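Local structure of endonuclease PI-MtuI (Mycobacterium tuberculosis, 2IMZ) at residues I57-T70 and S135-T148. The protein is an intein whose splicing domain probably excises itself from the RecA precursor and joins the flanking protein segments. The protein carries 1 engineered substitution. Sequence-based numbering, arbitrary orientation.
Engineered in segment 57-70: Leu67 (natural residue Val).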
loop_
_atom_site.group_PDB
_atom_site.type_symbol
_atom_site.label_atom_id
_atom_site.label_comp_id
_atom_site.label_asym_id
_atom_site.label_seq_id
_atom_site.Cartn_x
_atom_site.Cartn_y
_atom_site.Cartn_z
ATOM N N ILE A 57 -12.438 5.828 -11.002
ATOM C CA ILE A 57 -12.591 5.577 -12.425
ATOM C C ILE A 57 -12.826 4.079 -12.582
ATOM O O ILE A 57 -12.616 3.317 -11.637
ATOM C CB ILE A 57 -11.349 6.042 -13.235
ATOM C CG1 ILE A 57 -10.058 5.436 -12.677
ATOM C CG2 ILE A 57 -11.279 7.561 -13.215
ATOM C CD1 ILE A 57 -9.790 4.020 -13.146
ATOM N N GLY A 58 -13.276 3.661 -13.760
ATOM C CA GLY A 58 -13.560 2.253 -13.972
ATOM C C GLY A 58 -12.790 1.582 -15.087
ATOM O O GLY A 58 -12.537 2.170 -16.142
ATOM N N LEU A 59 -12.416 0.329 -14.848
ATOM C CA LEU A 59 -11.682 -0.452 -15.829
ATOM C C LEU A 59 -12.405 -1.770 -16.045
ATOM O O LEU A 59 -12.411 -2.626 -15.158
ATOM C CB LEU A 59 -10.257 -0.726 -15.332
ATOM C CG LEU A 59 -9.409 0.499 -14.963
ATOM C CD1 LEU A 59 -8.069 0.043 -14.400
ATOM C CD2 LEU A 59 -9.204 1.374 -16.192
ATOM N N ARG A 60 -13.042 -1.930 -17.206
ATOM C CA ARG A 60 -13.722 -3.185 -17.498
ATOM C C ARG A 60 -12.656 -4.095 -18.080
ATOM O O ARG A 60 -12.026 -3.772 -19.085
ATOM C CB ARG A 60 -14.866 -3.000 -18.502
ATOM C CG ARG A 60 -15.694 -4.273 -18.680
ATOM C CD ARG A 60 -17.046 -3.985 -19.323
ATOM N NE ARG A 60 -16.905 -3.404 -20.655
ATOM C CZ ARG A 60 -16.602 -4.091 -21.751
ATOM N NH1 ARG A 60 -16.407 -5.402 -21.689
ATOM N NH2 ARG A 60 -16.486 -3.462 -22.914
ATOM N N ILE A 61 -12.460 -5.234 -17.428
ATOM C CA ILE A 61 -11.445 -6.197 -17.820
ATOM C C ILE A 61 -12.022 -7.254 -18.750
ATOM O O ILE A 61 -13.222 -7.521 -18.713
ATOM C CB ILE A 61 -10.880 -6.889 -16.556
ATOM C CG1 ILE A 61 -10.552 -5.829 -15.497
ATOM C CG2 ILE A 61 -9.657 -7.729 -16.904
ATOM C CD1 ILE A 61 -9.588 -4.742 -15.953
ATOM N N ALA A 62 -11.174 -7.839 -19.598
ATOM C CA ALA A 62 -11.639 -8.896 -20.495
ATOM C C ALA A 62 -12.279 -9.936 -19.580
ATOM O O ALA A 62 -11.708 -10.296 -18.551
ATOM C CB ALA A 62 -10.461 -9.505 -21.260
ATOM N N GLY A 63 -13.463 -10.411 -19.945
ATOM C CA GLY A 63 -14.146 -11.377 -19.098
ATOM C C GLY A 63 -15.363 -10.713 -18.480
ATOM O O GLY A 63 -16.322 -11.380 -18.093
ATOM N N GLY A 64 -15.317 -9.391 -18.357
ATOM C CA GLY A 64 -16.470 -8.682 -17.831
ATOM C C GLY A 64 -16.412 -7.993 -16.485
ATOM O O GLY A 64 -17.290 -7.179 -16.196
ATOM N N ALA A 65 -15.418 -8.301 -15.658
ATOM C CA ALA A 65 -15.339 -7.659 -14.345
ATOM C C ALA A 65 -14.998 -6.185 -14.523
ATOM O O ALA A 65 -14.336 -5.810 -15.485
ATOM C CB ALA A 65 -14.283 -8.343 -13.483
ATOM N N ILE A 66 -15.469 -5.343 -13.608
ATOM C CA ILE A 66 -15.168 -3.920 -13.689
ATOM C C ILE A 66 -14.572 -3.444 -12.380
ATOM O O ILE A 66 -15.221 -3.476 -11.337
ATOM C CB ILE A 66 -16.416 -3.060 -13.986
ATOM C CG1 ILE A 66 -16.994 -3.416 -15.357
ATOM C CG2 ILE A 66 -16.032 -1.578 -13.964
ATOM C CD1 ILE A 66 -18.211 -2.582 -15.749
ATOM N N LEU A 67 -13.325 -3.006 -12.442
ATOM C CA LEU A 67 -12.641 -2.514 -11.260
ATOM C C LEU A 67 -12.850 -1.007 -11.137
ATOM O O LEU A 67 -12.452 -0.247 -12.017
ATOM C CB LEU A 67 -11.146 -2.815 -11.362
ATOM C CG LEU A 67 -10.266 -2.310 -10.214
ATOM C CD1 LEU A 67 -10.624 -3.034 -8.919
ATOM C CD2 LEU A 67 -8.813 -2.531 -10.563
ATOM N N TRP A 68 -13.497 -0.586 -10.054
ATOM C CA TRP A 68 -13.720 0.834 -9.793
ATOM C C TRP A 68 -12.749 1.218 -8.682
ATOM O O TRP A 68 -12.849 0.724 -7.559
ATOM C CB TRP A 68 -15.154 1.096 -9.326
ATOM C CG TRP A 68 -16.186 0.978 -10.416
ATOM C CD1 TRP A 68 -17.015 -0.078 -10.652
ATOM C CD2 TRP A 68 -16.499 1.964 -11.402
ATOM N NE1 TRP A 68 -17.833 0.192 -11.727
ATOM C CE2 TRP A 68 -17.535 1.440 -12.206
ATOM C CE3 TRP A 68 -16.004 3.244 -11.687
ATOM C CZ2 TRP A 68 -18.088 2.153 -13.277
ATOM C CZ3 TRP A 68 -16.553 3.952 -12.753
ATOM C CH2 TRP A 68 -17.585 3.403 -13.533
ATOM N N ALA A 69 -11.801 2.093 -8.995
ATOM C CA ALA A 69 -10.810 2.499 -8.009
ATOM C C ALA A 69 -10.399 3.944 -8.218
ATOM O O ALA A 69 -10.645 4.520 -9.277
ATOM C CB ALA A 69 -9.585 1.595 -8.114
ATOM N N THR A 70 -9.783 4.533 -7.200
ATOM C CA THR A 70 -9.310 5.902 -7.310
ATOM C C THR A 70 -8.207 5.870 -8.358
ATOM O O THR A 70 -7.499 4.872 -8.492
ATOM C CB THR A 70 -8.737 6.402 -5.975
ATOM O OG1 THR A 70 -7.722 5.498 -5.522
ATOM C CG2 THR A 70 -9.841 6.499 -4.928
ATOM N N SER A 135 -4.617 -10.177 -18.476
ATOM C CA SER A 135 -5.814 -9.917 -19.263
ATOM C C SER A 135 -5.844 -8.451 -19.647
ATOM O O SER A 135 -5.366 -7.600 -18.899
ATOM C CB SER A 135 -7.067 -10.273 -18.462
ATOM O OG SER A 135 -7.144 -11.670 -18.255
ATOM N N VAL A 136 -6.409 -8.155 -20.813
ATOM C CA VAL A 136 -6.475 -6.785 -21.289
ATOM C C VAL A 136 -7.672 -6.003 -20.775
ATOM O O VAL A 136 -8.707 -6.572 -20.419
ATOM C CB VAL A 136 -6.500 -6.731 -22.837
ATOM C CG1 VAL A 136 -5.238 -7.361 -23.395
ATOM C CG2 VAL A 136 -7.737 -7.448 -23.371
ATOM N N ILE A 137 -7.506 -4.687 -20.728
ATOM C CA ILE A 137 -8.561 -3.775 -20.313
ATOM C C ILE A 137 -9.418 -3.555 -21.558
ATOM O O ILE A 137 -8.908 -3.158 -22.610
ATOM C CB ILE A 137 -7.977 -2.428 -19.842
ATOM C CG1 ILE A 137 -7.211 -2.629 -18.530
ATOM C CG2 ILE A 137 -9.087 -1.407 -19.657
ATOM C CD1 ILE A 137 -6.404 -1.422 -18.099
ATOM N N ARG A 138 -10.714 -3.823 -21.443
ATOM C CA ARG A 138 -11.622 -3.675 -22.577
ATOM C C ARG A 138 -12.205 -2.270 -22.677
ATOM O O ARG A 138 -12.560 -1.815 -23.767
ATOM C CB ARG A 138 -12.779 -4.679 -22.465
ATOM C CG ARG A 138 -12.358 -6.119 -22.181
ATOM C CD ARG A 138 -12.398 -7.036 -23.400
ATOM N NE ARG A 138 -11.415 -6.684 -24.411
ATOM C CZ ARG A 138 -10.893 -7.540 -25.289
ATOM N NH1 ARG A 138 -11.253 -8.818 -25.289
ATOM N NH2 ARG A 138 -10.002 -7.115 -26.169
ATOM N N GLU A 139 -12.302 -1.579 -21.546
ATOM C CA GLU A 139 -12.894 -0.251 -21.543
ATOM C C GLU A 139 -12.549 0.571 -20.302
ATOM O O GLU A 139 -12.444 0.035 -19.199
ATOM C CB GLU A 139 -14.416 -0.397 -21.658
ATOM C CG GLU A 139 -15.213 0.890 -21.566
ATOM C CD GLU A 139 -16.713 0.646 -21.569
ATOM O OE1 GLU A 139 -17.138 -0.533 -21.599
ATOM O OE2 GLU A 139 -17.472 1.635 -21.532
ATOM N N VAL A 140 -12.363 1.874 -20.498
ATOM C CA VAL A 140 -12.076 2.788 -19.396
ATOM C C VAL A 140 -13.331 3.635 -19.195
ATOM O O VAL A 140 -13.801 4.293 -20.127
ATOM C CB VAL A 140 -10.877 3.707 -19.713
ATOM C CG1 VAL A 140 -10.689 4.724 -18.595
ATOM C CG2 VAL A 140 -9.612 2.870 -19.885
ATOM N N LEU A 141 -13.879 3.602 -17.983
ATOM C CA LEU A 141 -15.095 4.348 -17.666
ATOM C C LEU A 141 -14.814 5.671 -16.964
ATOM O O LEU A 141 -13.866 5.787 -16.186
ATOM C CB LEU A 141 -16.029 3.500 -16.794
ATOM C CG LEU A 141 -16.616 2.208 -17.374
ATOM C CD1 LEU A 141 -17.384 2.526 -18.644
ATOM C CD2 LEU A 141 -15.513 1.203 -17.653
ATOM N N PRO A 142 -15.651 6.689 -17.230
ATOM C CA PRO A 142 -15.547 8.036 -16.660
ATOM C C PRO A 142 -15.610 8.075 -15.136
ATOM O O PRO A 142 -16.272 7.254 -14.505
ATOM C CB PRO A 142 -16.728 8.772 -17.291
ATOM C CG PRO A 142 -16.931 8.057 -18.582
ATOM C CD PRO A 142 -16.779 6.618 -18.176
ATOM N N THR A 143 -14.928 9.056 -14.561
ATOM C CA THR A 143 -14.889 9.232 -13.116
ATOM C C THR A 143 -16.273 9.469 -12.520
ATOM O O THR A 143 -17.140 10.077 -13.151
ATOM C CB THR A 143 -13.989 10.423 -12.744
ATOM O OG1 THR A 143 -13.976 10.586 -11.322
ATOM C CG2 THR A 143 -14.508 11.702 -13.389
ATOM N N ARG A 144 -16.471 8.980 -11.300
ATOM C CA ARG A 144 -17.730 9.149 -10.585
ATOM C C ARG A 144 -17.434 9.142 -9.090
ATOM O O ARG A 144 -16.360 8.718 -8.665
ATOM C CB ARG A 144 -18.710 8.024 -10.932
ATOM C CG ARG A 144 -18.303 6.642 -10.441
ATOM C CD ARG A 144 -19.295 5.581 -10.905
ATOM N NE ARG A 144 -18.946 4.252 -10.413
ATOM C CZ ARG A 144 -19.216 3.804 -9.192
ATOM N NH1 ARG A 144 -19.853 4.579 -8.323
ATOM N NH2 ARG A 144 -18.836 2.583 -8.832
ATOM N N ARG A 145 -18.386 9.621 -8.298
ATOM C CA ARG A 145 -18.228 9.669 -6.851
ATOM C C ARG A 145 -18.733 8.375 -6.234
ATOM O O ARG A 145 -19.812 7.893 -6.580
ATOM C CB ARG A 145 -19.021 10.847 -6.281
ATOM C CG ARG A 145 -18.630 12.194 -6.867
ATOM C CD ARG A 145 -17.274 12.631 -6.356
ATOM N NE ARG A 145 -17.297 12.869 -4.916
ATOM C CZ ARG A 145 -16.227 13.188 -4.194
ATOM N NH1 ARG A 145 -15.042 13.306 -4.775
ATOM N NH2 ARG A 145 -16.345 13.395 -2.889
ATOM N N ALA A 146 -17.958 7.817 -5.309
ATOM C CA ALA A 146 -18.347 6.578 -4.652
ATOM C C ALA A 146 -17.638 6.415 -3.319
ATOM O O ALA A 146 -16.534 6.925 -3.129
ATOM C CB ALA A 146 -18.018 5.390 -5.553
ATOM N N ARG A 147 -18.279 5.710 -2.392
ATOM C CA ARG A 147 -17.653 5.450 -1.105
ATOM C C ARG A 147 -16.515 4.506 -1.446
ATOM O O ARG A 147 -16.674 3.631 -2.302
ATOM C CB ARG A 147 -18.618 4.751 -0.149
ATOM C CG ARG A 147 -19.845 5.561 0.217
ATOM C CD ARG A 147 -20.441 5.025 1.499
ATOM N NE ARG A 147 -20.761 3.604 1.402
ATOM C CZ ARG A 147 -20.987 2.818 2.449
ATOM N NH1 ARG A 147 -20.925 3.313 3.677
ATOM N NH2 ARG A 147 -21.278 1.537 2.269
ATOM N N THR A 148 -15.374 4.676 -0.791
ATOM C CA THR A 148 -14.223 3.831 -1.071
ATOM C C THR A 148 -13.676 3.156 0.177
ATOM O O THR A 148 -13.939 3.590 1.303
ATOM C CB THR A 148 -13.108 4.641 -1.763
ATOM O OG1 THR A 148 -12.666 5.693 -0.897
ATOM C CG2 THR A 148 -13.628 5.244 -3.059
#
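Arg144 lies across one face of the Trp68 indole, while Gly58 CA and Ile66 CG2 back the opposite face. From CB, the arginine chain sets off between its own backbone N and carbonyl carbon (chi1 67°), then runs extended over the benzene half of the ring. Arg144 CG reaches the rim at Trp68 CZ3, Arg144 CD follows 3.7 Å from Trp68 CZ3 as a CH-pi donor, and Arg144 NE sits 3.4 Å from Trp68 CZ3. Arg144 CZ, 4.1 Å from the six-membered ring centroid, makes the cation-pi contact, and Arg144 NH2 ends 3.5 Å from Trp68 CG. The guanidinium does not stack flat: its plane stands 76° from the ring, edge toward the indole. Arginine suits this face by its aliphatic stem and cationic end, glycine suits position 58 because, without a side chain, it lets the ring settle on its backbone, and Leu141 CB adds an apolar neighbour 3.6 Å from Trp68 CH2.

Strand 57-61 pairs antiparallel with strand 135-148, interrupted by a classic beta bulge that sets Arg138 and Glu139 both opposite Arg60; pairing resumes with Ile61 opposite Ile137, where Ala62 N bonds Val136 O. Arg60 O accepts a bond from Arg138 N (2.7 Å) and a weak one from Glu139 N. On the face shared with Trp68, a carboxylate suits the side-on Arg60: NE (3.0 Å) and NH2 (3.3 Å) grip Glu139 OE1 on its anti side, about 20° out of the carboxylate plane and from opposite faces of it. Arg138 CB rests over one face of the Arg60 guanidinium, toward its rim. Leu59, Ile61, Ile137 and Val140, branched aliphatics suited to apolar packing, lie on the other face, where Ile61 also touches Val164.

Where hairpin 57-70 meets strand 135-148 in the intein splicing fold, aliphatic branches thus line one face; on the other, beside Leu141, Trp68 and Glu139 give Arg144 and Arg60 partners for their charge, probably making them less mobile.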